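Local structure of ricin B-related lectin (Polyporus squamosus, 5MUA) at residues S32-I37 with A83-R88; N47-E52 with V62-A67; T115-L120 with Q142-Q147; L178-T183 with N230-L235. The protein binds galactose through a ricin-type beta-trefoil lectin domain and carries a papain-like protease domain that binds calcium and the inhibitor E-64. One frame throughout, in Å; residues are numbered along the deposited sequence.

Contact 1: S32-I37 with A83-R88. With GAL (beta-D-galactopyranose), chain J.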
# COMPACT_ATOMS: atom_id res chain seq x y z
N SER B 32 15.96 -26.70 -22.05
CA SER B 32 14.84 -25.97 -21.48
C SER B 32 14.44 -26.62 -20.14
O SER B 32 14.72 -27.80 -19.95
CB SER B 32 13.70 -25.94 -22.51
OG SER B 32 14.00 -25.03 -23.59
N PRO B 33 13.81 -25.87 -19.19
CA PRO B 33 13.29 -26.48 -17.98
C PRO B 33 12.14 -27.46 -18.31
O PRO B 33 11.28 -27.19 -19.16
CB PRO B 33 12.72 -25.31 -17.15
CG PRO B 33 12.43 -24.25 -18.17
CD PRO B 33 13.42 -24.45 -19.31
N ASP B 34 12.22 -28.62 -17.70
CA ASP B 34 11.18 -29.64 -17.90
C ASP B 34 9.95 -29.32 -17.08
O ASP B 34 10.03 -28.86 -15.92
CB ASP B 34 11.68 -31.01 -17.49
CG ASP B 34 12.90 -31.45 -18.31
OD1 ASP B 34 12.86 -31.31 -19.54
OD2 ASP B 34 13.89 -31.87 -17.71
N VAL B 35 8.78 -29.64 -17.62
CA VAL B 35 7.61 -29.79 -16.80
C VAL B 35 7.85 -31.09 -16.05
O VAL B 35 8.19 -32.13 -16.68
CB VAL B 35 6.28 -29.84 -17.61
CG1 VAL B 35 5.10 -30.20 -16.73
CG2 VAL B 35 6.01 -28.50 -18.26
N ILE B 36 7.64 -31.11 -14.74
CA ILE B 36 8.00 -32.23 -13.87
C ILE B 36 6.83 -32.53 -12.93
O ILE B 36 5.85 -31.75 -12.80
CB ILE B 36 9.29 -31.99 -13.04
CG1 ILE B 36 9.13 -30.72 -12.09
CG2 ILE B 36 10.50 -31.75 -13.95
CD1 ILE B 36 10.26 -30.49 -11.05
N ILE B 37 6.88 -33.72 -12.34
CA ILE B 37 5.96 -34.08 -11.28
C ILE B 37 6.46 -33.46 -9.97
O ILE B 37 7.65 -33.30 -9.78
CB ILE B 37 5.83 -35.62 -11.10
CG1 ILE B 37 7.18 -36.28 -10.68
CG2 ILE B 37 5.22 -36.21 -12.35
CD1 ILE B 37 7.16 -37.83 -10.47
N ALA B 83 9.54 -34.58 -24.89
CA ALA B 83 9.56 -33.84 -23.62
C ALA B 83 8.53 -32.74 -23.68
O ALA B 83 8.37 -32.06 -24.73
CB ALA B 83 10.93 -33.20 -23.39
N ILE B 84 7.94 -32.49 -22.53
CA ILE B 84 7.06 -31.34 -22.30
C ILE B 84 7.93 -30.38 -21.45
O ILE B 84 8.39 -30.76 -20.40
CB ILE B 84 5.78 -31.67 -21.50
CG1 ILE B 84 4.92 -32.75 -22.17
CG2 ILE B 84 4.97 -30.39 -21.25
CD1 ILE B 84 4.34 -32.36 -23.51
N ILE B 85 8.11 -29.15 -21.92
CA ILE B 85 9.05 -28.19 -21.34
C ILE B 85 8.32 -26.88 -21.08
O ILE B 85 7.18 -26.68 -21.53
CB ILE B 85 10.25 -27.98 -22.29
CG1 ILE B 85 9.83 -27.36 -23.63
CG2 ILE B 85 10.99 -29.31 -22.51
CD1 ILE B 85 10.93 -27.05 -24.63
N GLY B 86 9.03 -25.95 -20.43
CA GLY B 86 8.62 -24.58 -20.35
C GLY B 86 9.46 -23.74 -21.31
O GLY B 86 10.67 -23.90 -21.35
N TYR B 87 8.83 -22.95 -22.17
CA TYR B 87 9.57 -22.22 -23.21
C TYR B 87 8.99 -20.79 -23.26
O TYR B 87 7.83 -20.56 -22.89
CB TYR B 87 9.38 -22.92 -24.53
CG TYR B 87 10.45 -22.69 -25.55
CD1 TYR B 87 11.71 -23.32 -25.46
CD2 TYR B 87 10.23 -21.88 -26.63
CE1 TYR B 87 12.71 -23.10 -26.38
CE2 TYR B 87 11.23 -21.65 -27.56
CZ TYR B 87 12.45 -22.31 -27.43
OH TYR B 87 13.42 -22.12 -28.39
N ARG B 88 9.77 -19.87 -23.78
CA ARG B 88 9.30 -18.52 -24.05
C ARG B 88 8.13 -18.57 -25.01
O ARG B 88 8.03 -19.50 -25.85
CB ARG B 88 10.42 -17.66 -24.64
CG ARG B 88 10.82 -18.07 -26.05
CD ARG B 88 12.05 -17.31 -26.59
NE ARG B 88 12.36 -17.82 -27.92
CZ ARG B 88 11.69 -17.55 -29.04
NH1 ARG B 88 10.68 -16.69 -29.08
NH2 ARG B 88 12.07 -18.13 -30.18
C1 GAL J . 11.56 -25.57 -31.16
C2 GAL J . 10.14 -25.09 -30.87
C3 GAL J . 9.94 -24.49 -29.50
C4 GAL J . 10.55 -25.44 -28.45
C5 GAL J . 12.00 -25.83 -28.84
C6 GAL J . 12.62 -26.88 -27.94
O1 GAL J . 11.48 -26.31 -32.34
O2 GAL J . 9.80 -24.09 -31.85
O3 GAL J . 8.52 -24.24 -29.34
O4 GAL J . 9.69 -26.61 -28.42
O5 GAL J . 12.03 -26.41 -30.16
O6 GAL J . 13.97 -27.05 -28.32
O HOH W 1 13.64 -22.61 -22.60
O HOH W 2 10.01 -32.91 -20.05
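Pro33 and Asp34 lie against Ile85 and Gly86 beside the galactose site of the ricin-type beta-trefoil, where the chain leading into strand 35-39 meets strand 82-87 in a single backbone bridge, Asp34 to Ile85. Two backbone bonds make it. Gly86 N donates to Pro33 O at 2.9 Å, and Val35 N donates to Ile84 O at 3.0 Å.

The apolar contacts fall on two sides of the bridge. Val35 CG2 lies 3.7 Å from Ile84 CG2 in one of the two conformers modelled for Ile84; the two side chains run side by side, with Val130 touching both. Ile85 takes the other direction. Its CG1 sits between the backbone N and the carbonyl carbon (chi1 63°), which carries CD1 to within 3.7 Å of Ser32 CB and also 3.7 Å from GAL C6.

Of the polar side chains, Asp34 OD2 forms a salt bridge with Lys31, and Ser32 OG is 2.6 Å from water 1, which makes only a weak bond to Gly86 O.

The sugar lies on Tyr87, an aromatic platform of the kind found in ricin-type galactose sites, while Asp72, Gly75, His76 and Asn94 hydrogen-bond it. GAL C4 stands 3.6 Å above the tyrosine plane, over the ring centre, and Ser32 OG approaches the ring at its edge, 3.4 Å from Tyr87 CD1.

Contact 2: N47-E52 with V62-A67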
# COMPACT_ATOMS: atom_id res chain seq x y z
N ASN B 47 4.23 -24.67 -9.08
CA ASN B 47 3.11 -25.59 -9.34
C ASN B 47 1.85 -24.92 -9.85
O ASN B 47 0.80 -25.57 -10.01
CB ASN B 47 2.85 -26.51 -8.16
CG ASN B 47 2.23 -25.77 -6.98
OD1 ASN B 47 1.80 -24.58 -7.13
ND2 ASN B 47 2.17 -26.45 -5.80
N LEU B 48 1.89 -23.60 -10.04
CA LEU B 48 0.70 -22.87 -10.41
C LEU B 48 0.65 -22.63 -11.89
O LEU B 48 1.60 -22.11 -12.45
CB LEU B 48 0.66 -21.53 -9.69
CG LEU B 48 0.65 -21.67 -8.16
CD1 LEU B 48 0.99 -20.32 -7.49
CD2 LEU B 48 -0.72 -22.20 -7.66
N TRP B 49 -0.49 -22.94 -12.50
CA TRP B 49 -0.64 -22.81 -13.95
C TRP B 49 -1.75 -21.86 -14.33
O TRP B 49 -2.93 -22.04 -13.93
CB TRP B 49 -0.87 -24.18 -14.59
CG TRP B 49 0.28 -25.09 -14.33
CD1 TRP B 49 0.38 -25.99 -13.29
CD2 TRP B 49 1.56 -25.16 -15.02
NE1 TRP B 49 1.57 -26.62 -13.35
CE2 TRP B 49 2.32 -26.16 -14.39
CE3 TRP B 49 2.10 -24.53 -16.15
CZ2 TRP B 49 3.62 -26.52 -14.81
CZ3 TRP B 49 3.39 -24.89 -16.60
CH2 TRP B 49 4.14 -25.89 -15.92
N LEU B 50 -1.38 -20.85 -15.12
CA LEU B 50 -2.29 -19.83 -15.60
C LEU B 50 -2.69 -20.23 -17.01
O LEU B 50 -1.87 -20.30 -17.87
CB LEU B 50 -1.62 -18.43 -15.62
CG LEU B 50 -2.42 -17.31 -16.32
CD1 LEU B 50 -3.81 -17.05 -15.69
CD2 LEU B 50 -1.68 -16.00 -16.27
N ILE B 51 -3.97 -20.52 -17.16
CA ILE B 51 -4.53 -21.16 -18.34
C ILE B 51 -5.40 -20.12 -18.99
O ILE B 51 -6.37 -19.63 -18.37
CB ILE B 51 -5.28 -22.43 -17.95
CG1 ILE B 51 -4.29 -23.39 -17.36
CG2 ILE B 51 -5.90 -23.04 -19.22
CD1 ILE B 51 -4.88 -24.76 -17.02
N GLU B 52 -5.01 -19.71 -20.18
CA GLU B 52 -5.63 -18.58 -20.87
C GLU B 52 -6.19 -18.97 -22.25
O GLU B 52 -5.50 -19.52 -23.05
CB GLU B 52 -4.70 -17.38 -20.98
CG GLU B 52 -4.26 -16.82 -19.64
CD GLU B 52 -3.11 -15.83 -19.71
OE1 GLU B 52 -1.99 -16.26 -20.03
OE2 GLU B 52 -3.35 -14.61 -19.50
N VAL B 62 -1.02 -22.64 -21.45
CA VAL B 62 -0.85 -23.10 -20.10
C VAL B 62 0.50 -22.57 -19.69
O VAL B 62 1.56 -23.04 -20.10
CB VAL B 62 -0.93 -24.66 -20.00
CG1 VAL B 62 -0.66 -25.14 -18.58
CG2 VAL B 62 -2.24 -25.12 -20.53
N ARG B 63 0.46 -21.52 -18.90
CA ARG B 63 1.65 -20.75 -18.51
C ARG B 63 2.01 -20.95 -17.07
O ARG B 63 1.14 -20.93 -16.21
CB ARG B 63 1.35 -19.26 -18.78
CG ARG B 63 2.55 -18.36 -18.71
CD ARG B 63 2.20 -16.89 -18.91
NE ARG B 63 3.45 -16.19 -19.11
CZ ARG B 63 3.55 -14.89 -19.31
NH1 ARG B 63 2.48 -14.10 -19.26
NH2 ARG B 63 4.74 -14.40 -19.56
N ASN B 64 3.29 -21.09 -16.78
CA ASN B 64 3.75 -21.24 -15.41
C ASN B 64 3.69 -19.85 -14.75
O ASN B 64 4.30 -18.92 -15.24
CB ASN B 64 5.15 -21.85 -15.37
CG ASN B 64 5.53 -22.29 -14.00
OD1 ASN B 64 6.27 -21.60 -13.32
ND2 ASN B 64 5.04 -23.45 -13.57
N ALA B 65 2.86 -19.66 -13.73
CA ALA B 65 2.66 -18.30 -13.17
C ALA B 65 4.02 -17.81 -12.64
O ALA B 65 4.34 -16.62 -12.80
CB ALA B 65 1.61 -18.28 -12.06
N PHE B 66 4.76 -18.71 -11.99
CA PHE B 66 6.02 -18.37 -11.36
C PHE B 66 7.07 -17.99 -12.40
O PHE B 66 7.56 -16.88 -12.41
CB PHE B 66 6.49 -19.50 -10.44
CG PHE B 66 7.83 -19.26 -9.76
CD1 PHE B 66 7.92 -18.40 -8.68
CD2 PHE B 66 9.00 -19.84 -10.25
CE1 PHE B 66 9.16 -18.16 -8.08
CE2 PHE B 66 10.25 -19.60 -9.67
CZ PHE B 66 10.31 -18.77 -8.56
N ALA B 67 7.40 -18.93 -13.30
CA ALA B 67 8.53 -18.80 -14.21
C ALA B 67 8.20 -17.99 -15.46
O ALA B 67 9.13 -17.51 -16.13
CB ALA B 67 9.09 -20.16 -14.62
O HOH W 3 3.84 -21.25 -11.40
O HOH W 4 -0.22 -14.48 -18.83
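The beta hairpin of strands 49-53 and 59-64 in the trefoil brings Trp49 opposite Asn64 and Leu50 opposite Arg63. Leu50 and Arg63 form the hydrogen-bonded antiparallel pair: Leu50 N reaches Arg63 O at 2.7 Å, and Arg63 N returns to Leu50 O at 2.8 Å. Past the strand end, Ala65 N adds a nearly straight bond to Leu48 O (3.0 Å, 173° at the hydrogen), and water 3 links that same carbonyl to Phe66 N.

On the Trp49 side, Asn64 ND2 stands 3.5 Å above one face of the indole, offset toward the rim, with the amide turned 76° from the ring. Bonds at both ends of the amide hold this pose: ND2 donates to Asn46 O, while OD1 takes Ala67 N on a lone pair (2.9 Å), an Asx motif. Val62 CG1 packs 3.7 Å from Trp49 CE3. On the other side the extended Arg63 chain brings NH1 to water 4, which accepts from it at 2.8 Å and can donate to Glu52 OE1; NE bonds Gly68 O.

Strand 7-13 pairs antiparallel with 49-53, and strand 97-100 antiparallel with 59-64; Trp49 NE1 reaches across to Leu21 O in strand 19-23.

Contact 3: T115-L120 with Q142-Q147; sequences TFVTLL and QNWTFQ
Thr118 OG1 is gripped twice: it receives Gln142 NE2 at 3.0 Å and gives its own proton to Phe116 O at 2.7 Å. The hydroxyl lies tilted 21° from the glutamine amide plane. Gln142 runs extended beyond CG, which takes its amide obliquely past Thr118 and at about a right angle across Phe116, where CB rests 3.7 Å from Gln142 CD. Further bonds fix the rotation of that buried amide. NE2 has a second acceptor in Gln134 O, while OE1 takes both Ile136 N and Lys107 NZ; the same lysine makes a cation-pi contact with Phe116.

Trp144 makes the other polar contact. Its NE1 donates to Val117 O at 3.0 Å, and the acceptor lies almost in the indole plane, 7° out of it. Seen from the carbonyl, however, the N-H comes from well above the plane, 55° out of it, and so is not on a lone pair. Water 5, in the indole plane at its edge, lies within donating distance of Gln142 O (2.7 Å) and Val117 O.

Carbon contacts continue along the indole's six-membered ring. The Val117 side chain crosses that of Trp144 at about a right angle, CG1 3.8 Å from Trp144 CZ2, and Leu119 CB is 4.1 Å from Trp144 CH2. Ile108 touches both Val117 and Trp144.

Gln142, Asn143 and Trp144 spell the Gln-x-Trp signature of ricin-type beta-trefoils; here the glutamine amide and the tryptophan indole both bond strand 116-120.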
# COMPACT_ATOMS: atom_id res chain seq x y z
N THR B 115 -1.16 -35.21 -29.79
CA THR B 115 -0.67 -36.06 -28.69
C THR B 115 -0.96 -35.43 -27.36
O THR B 115 -1.25 -34.22 -27.25
CB THR B 115 0.81 -36.41 -28.83
OG1 THR B 115 1.60 -35.23 -28.80
CG2 THR B 115 1.09 -37.13 -30.17
N PHE B 116 -0.94 -36.25 -26.32
CA PHE B 116 -1.47 -35.87 -25.01
C PHE B 116 -0.38 -35.75 -23.97
O PHE B 116 0.59 -36.51 -23.96
CB PHE B 116 -2.49 -36.90 -24.52
CG PHE B 116 -3.70 -36.98 -25.39
CD1 PHE B 116 -4.75 -36.15 -25.20
CD2 PHE B 116 -3.77 -37.90 -26.43
CE1 PHE B 116 -5.89 -36.21 -26.01
CE2 PHE B 116 -4.90 -37.96 -27.26
CZ PHE B 116 -5.97 -37.14 -27.02
N VAL B 117 -0.57 -34.81 -23.04
CA VAL B 117 0.32 -34.73 -21.91
C VAL B 117 0.15 -36.03 -21.07
O VAL B 117 -0.99 -36.37 -20.67
CB VAL B 117 -0.05 -33.53 -21.00
CG1 VAL B 117 0.80 -33.48 -19.74
CG2 VAL B 117 0.02 -32.22 -21.74
N THR B 118 1.26 -36.68 -20.78
CA THR B 118 1.29 -38.03 -20.26
C THR B 118 2.26 -38.16 -19.15
O THR B 118 3.34 -37.68 -19.24
CB THR B 118 1.65 -39.00 -21.41
OG1 THR B 118 0.75 -38.78 -22.53
CG2 THR B 118 1.66 -40.44 -20.95
N LEU B 119 1.87 -38.81 -18.05
CA LEU B 119 2.80 -39.12 -16.95
C LEU B 119 3.43 -40.47 -17.28
O LEU B 119 2.72 -41.46 -17.38
CB LEU B 119 2.03 -39.19 -15.63
CG LEU B 119 2.88 -39.56 -14.43
CD1 LEU B 119 4.09 -38.68 -14.31
CD2 LEU B 119 2.07 -39.43 -13.15
N LEU B 120 4.69 -40.48 -17.61
CA LEU B 120 5.40 -41.73 -18.05
C LEU B 120 6.29 -42.29 -16.90
O LEU B 120 7.06 -41.55 -16.27
CB LEU B 120 6.28 -41.37 -19.24
CG LEU B 120 7.18 -42.41 -19.89
CD1 LEU B 120 6.30 -43.47 -20.51
CD2 LEU B 120 8.15 -41.78 -20.89
N GLN B 142 -2.82 -40.33 -18.98
CA GLN B 142 -3.13 -39.09 -19.65
C GLN B 142 -4.29 -38.31 -19.03
O GLN B 142 -4.78 -37.32 -19.62
CB GLN B 142 -3.39 -39.32 -21.13
CG GLN B 142 -2.30 -40.13 -21.77
CD GLN B 142 -2.45 -40.36 -23.25
OE1 GLN B 142 -3.53 -40.60 -23.76
NE2 GLN B 142 -1.32 -40.35 -23.93
N ASN B 143 -4.71 -38.73 -17.82
CA ASN B 143 -5.88 -38.11 -17.22
C ASN B 143 -5.34 -37.23 -16.09
O ASN B 143 -4.46 -37.65 -15.30
CB ASN B 143 -6.80 -39.15 -16.63
CG ASN B 143 -7.48 -39.99 -17.69
OD1 ASN B 143 -7.42 -39.69 -18.89
ND2 ASN B 143 -8.15 -41.05 -17.25
N TRP B 144 -5.94 -36.07 -15.99
CA TRP B 144 -5.47 -35.00 -15.04
C TRP B 144 -6.72 -34.42 -14.39
O TRP B 144 -7.79 -34.38 -15.00
CB TRP B 144 -4.73 -33.90 -15.85
CG TRP B 144 -3.55 -34.43 -16.55
CD1 TRP B 144 -3.54 -34.91 -17.82
CD2 TRP B 144 -2.25 -34.66 -16.03
NE1 TRP B 144 -2.29 -35.43 -18.12
CE2 TRP B 144 -1.49 -35.29 -17.03
CE3 TRP B 144 -1.64 -34.44 -14.78
CZ2 TRP B 144 -0.18 -35.66 -16.85
CZ3 TRP B 144 -0.36 -34.79 -14.60
CH2 TRP B 144 0.38 -35.41 -15.61
N THR B 145 -6.57 -33.92 -13.18
CA THR B 145 -7.57 -33.11 -12.53
C THR B 145 -7.10 -31.69 -12.41
O THR B 145 -5.94 -31.46 -12.42
CB THR B 145 -7.98 -33.67 -11.17
OG1 THR B 145 -6.90 -33.66 -10.28
CG2 THR B 145 -8.47 -35.11 -11.32
N PHE B 146 -8.05 -30.78 -12.43
CA PHE B 146 -7.74 -29.34 -12.30
C PHE B 146 -8.44 -28.78 -11.05
O PHE B 146 -9.64 -28.97 -10.91
CB PHE B 146 -8.33 -28.65 -13.51
CG PHE B 146 -7.54 -28.88 -14.73
CD1 PHE B 146 -7.76 -30.03 -15.50
CD2 PHE B 146 -6.60 -27.99 -15.15
CE1 PHE B 146 -7.06 -30.21 -16.68
CE2 PHE B 146 -5.88 -28.19 -16.33
CZ PHE B 146 -6.08 -29.32 -17.07
N GLN B 147 -7.67 -28.16 -10.15
CA GLN B 147 -8.26 -27.49 -9.01
C GLN B 147 -8.12 -26.00 -9.23
O GLN B 147 -7.03 -25.53 -9.35
CB GLN B 147 -7.53 -27.93 -7.74
CG GLN B 147 -8.05 -27.09 -6.58
CD GLN B 147 -7.45 -27.40 -5.25
OE1 GLN B 147 -6.74 -28.37 -5.07
NE2 GLN B 147 -7.71 -26.52 -4.32
O HOH W 5 -3.70 -35.61 -21.36

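Contact 4: L178-T183 with N230-L235; sequences LYLVLT and NGFALL
Tyr179 leans across the start of strand 233-243 along most of its length. Its CB is 4.0 Å from Ala233 O; further out, CD1 approaches Leu235 N at 3.7 Å, and Leu234 C lies in the ring plane at the edge. CE1 touches Ala233 CB at 4.0 Å, and Leu235 CD1 sits over one face of the ring, offset toward the rim. At the tip, OH hydrogen-bonds Asp176 N, the backbone of a calcium ligand.

The two strands pair in parallel, Tyr179 with Ala233 and Leu180 with Leu234, in the papain-like protease part of this chimerolectin; strand 178-180 is also antiparallel to 144-152, the long strand coming from the trefoil. Three backbone bonds alternate between the chains: Ala233 N to Leu178 O at 2.8 Å, Leu180 N to Ala233 O at 2.7 Å, and a practically straight one from Leu235 N to Leu180 O at 3.1 Å. Leu235 O, by contrast, is buried with no polar partner.

On the other side of the pair Phe232 brings CD2 to 4.0 Å from Leu180 CB and meets Phe227 edge-to-face. Ile205 of the second subunit packs on Phe232, and Glu204 of that subunit, a calcium-binding residue, accepts a hydrogen bond from Leu178 N.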
# COMPACT_ATOMS: atom_id res chain seq x y z
N LEU B 178 -8.74 -10.89 -12.70
CA LEU B 178 -8.52 -12.28 -12.38
C LEU B 178 -7.60 -12.31 -11.20
O LEU B 178 -6.53 -11.70 -11.23
CB LEU B 178 -7.84 -13.01 -13.54
CG LEU B 178 -7.59 -14.51 -13.28
CD1 LEU B 178 -8.91 -15.28 -13.10
CD2 LEU B 178 -6.70 -15.13 -14.39
N TYR B 179 -8.06 -12.96 -10.14
CA TYR B 179 -7.29 -13.02 -8.90
C TYR B 179 -6.80 -14.43 -8.55
O TYR B 179 -7.60 -15.37 -8.55
CB TYR B 179 -8.16 -12.53 -7.75
CG TYR B 179 -8.44 -11.08 -7.80
CD1 TYR B 179 -7.55 -10.19 -7.29
CD2 TYR B 179 -9.57 -10.58 -8.51
CE1 TYR B 179 -7.78 -8.81 -7.35
CE2 TYR B 179 -9.84 -9.21 -8.52
CZ TYR B 179 -8.92 -8.33 -7.95
OH TYR B 179 -9.15 -6.99 -7.99
N LEU B 180 -5.55 -14.53 -8.12
CA LEU B 180 -5.05 -15.71 -7.39
C LEU B 180 -5.46 -15.61 -5.93
O LEU B 180 -5.31 -14.56 -5.29
CB LEU B 180 -3.55 -15.89 -7.47
CG LEU B 180 -2.92 -17.02 -6.64
CD1 LEU B 180 -3.48 -18.34 -7.21
CD2 LEU B 180 -1.40 -16.97 -6.82
N VAL B 181 -6.01 -16.68 -5.43
CA VAL B 181 -6.40 -16.77 -4.02
C VAL B 181 -5.20 -17.42 -3.33
O VAL B 181 -4.82 -18.56 -3.62
CB VAL B 181 -7.68 -17.63 -3.82
CG1 VAL B 181 -7.97 -17.91 -2.35
CG2 VAL B 181 -8.89 -17.00 -4.49
N LEU B 182 -4.62 -16.70 -2.36
CA LEU B 182 -3.46 -17.19 -1.65
C LEU B 182 -3.84 -18.12 -0.53
O LEU B 182 -4.94 -18.03 0.01
CB LEU B 182 -2.72 -16.00 -1.00
CG LEU B 182 -2.22 -15.04 -2.08
CD1 LEU B 182 -1.72 -13.81 -1.35
CD2 LEU B 182 -1.11 -15.63 -2.95
N THR B 183 -2.88 -18.93 -0.11
CA THR B 183 -3.03 -19.74 1.08
C THR B 183 -2.67 -18.93 2.31
O THR B 183 -1.99 -17.89 2.26
CB THR B 183 -2.08 -20.96 1.08
OG1 THR B 183 -0.72 -20.54 1.08
CG2 THR B 183 -2.34 -21.90 -0.18
N ASN B 230 2.13 -12.36 -16.38
CA ASN B 230 1.18 -11.30 -16.13
C ASN B 230 -0.28 -11.80 -16.26
O ASN B 230 -0.50 -13.03 -16.39
CB ASN B 230 1.53 -10.20 -17.12
CG ASN B 230 1.18 -10.55 -18.49
OD1 ASN B 230 0.70 -11.67 -18.76
ND2 ASN B 230 1.33 -9.58 -19.42
N GLY B 231 -1.25 -10.90 -16.19
CA GLY B 231 -2.61 -11.22 -16.48
C GLY B 231 -3.43 -11.75 -15.33
O GLY B 231 -4.53 -12.25 -15.55
N PHE B 232 -2.92 -11.58 -14.10
CA PHE B 232 -3.72 -11.81 -12.90
C PHE B 232 -3.10 -10.97 -11.76
O PHE B 232 -1.97 -10.45 -11.89
CB PHE B 232 -3.65 -13.28 -12.45
CG PHE B 232 -2.29 -13.72 -11.98
CD1 PHE B 232 -1.22 -13.97 -12.87
CD2 PHE B 232 -2.06 -13.98 -10.65
CE1 PHE B 232 0.04 -14.38 -12.39
CE2 PHE B 232 -0.81 -14.42 -10.20
CZ PHE B 232 0.23 -14.60 -11.07
N ALA B 233 -3.86 -10.89 -10.66
CA ALA B 233 -3.43 -10.19 -9.47
C ALA B 233 -3.62 -11.09 -8.31
O ALA B 233 -4.24 -12.15 -8.42
CB ALA B 233 -4.27 -8.92 -9.28
N LEU B 234 -3.05 -10.68 -7.19
CA LEU B 234 -3.23 -11.38 -5.93
C LEU B 234 -4.34 -10.73 -5.12
O LEU B 234 -4.33 -9.49 -4.92
CB LEU B 234 -1.92 -11.36 -5.12
CG LEU B 234 -0.63 -11.93 -5.76
CD1 LEU B 234 0.48 -11.97 -4.75
CD2 LEU B 234 -0.79 -13.29 -6.41
N LEU B 235 -5.29 -11.52 -4.65
CA LEU B 235 -6.37 -10.99 -3.82
C LEU B 235 -5.88 -10.58 -2.45
O LEU B 235 -5.39 -11.40 -1.73
CB LEU B 235 -7.53 -11.99 -3.64
CG LEU B 235 -8.73 -11.45 -2.82
CD1 LEU B 235 -9.33 -10.17 -3.39
CD2 LEU B 235 -9.76 -12.52 -2.65

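Contacts 1, 2 and 3 belong to the trefoil, contact 4 to the C-terminal region. Contact 1 is only partly buried and meets the bound sugar; the other three are buried. Contacts 2 and 4 rest on regular strand pairing, antiparallel and parallel respectively, whereas contact 1 has a single bridge and contact 3 relies on side-chain donors instead. Contacts 1 to 3 touch one another: Val35 CG2 reaches Trp49 CH2, Ile37 meets Leu119, and Ile51 meets Phe146. Contact 2 also abuts contact 4, where Leu50 packs on Leu178 and Phe232. Contacts 3 and 4 do not touch, yet strand 144-152 runs from one to pair with strand 178-180 of the other.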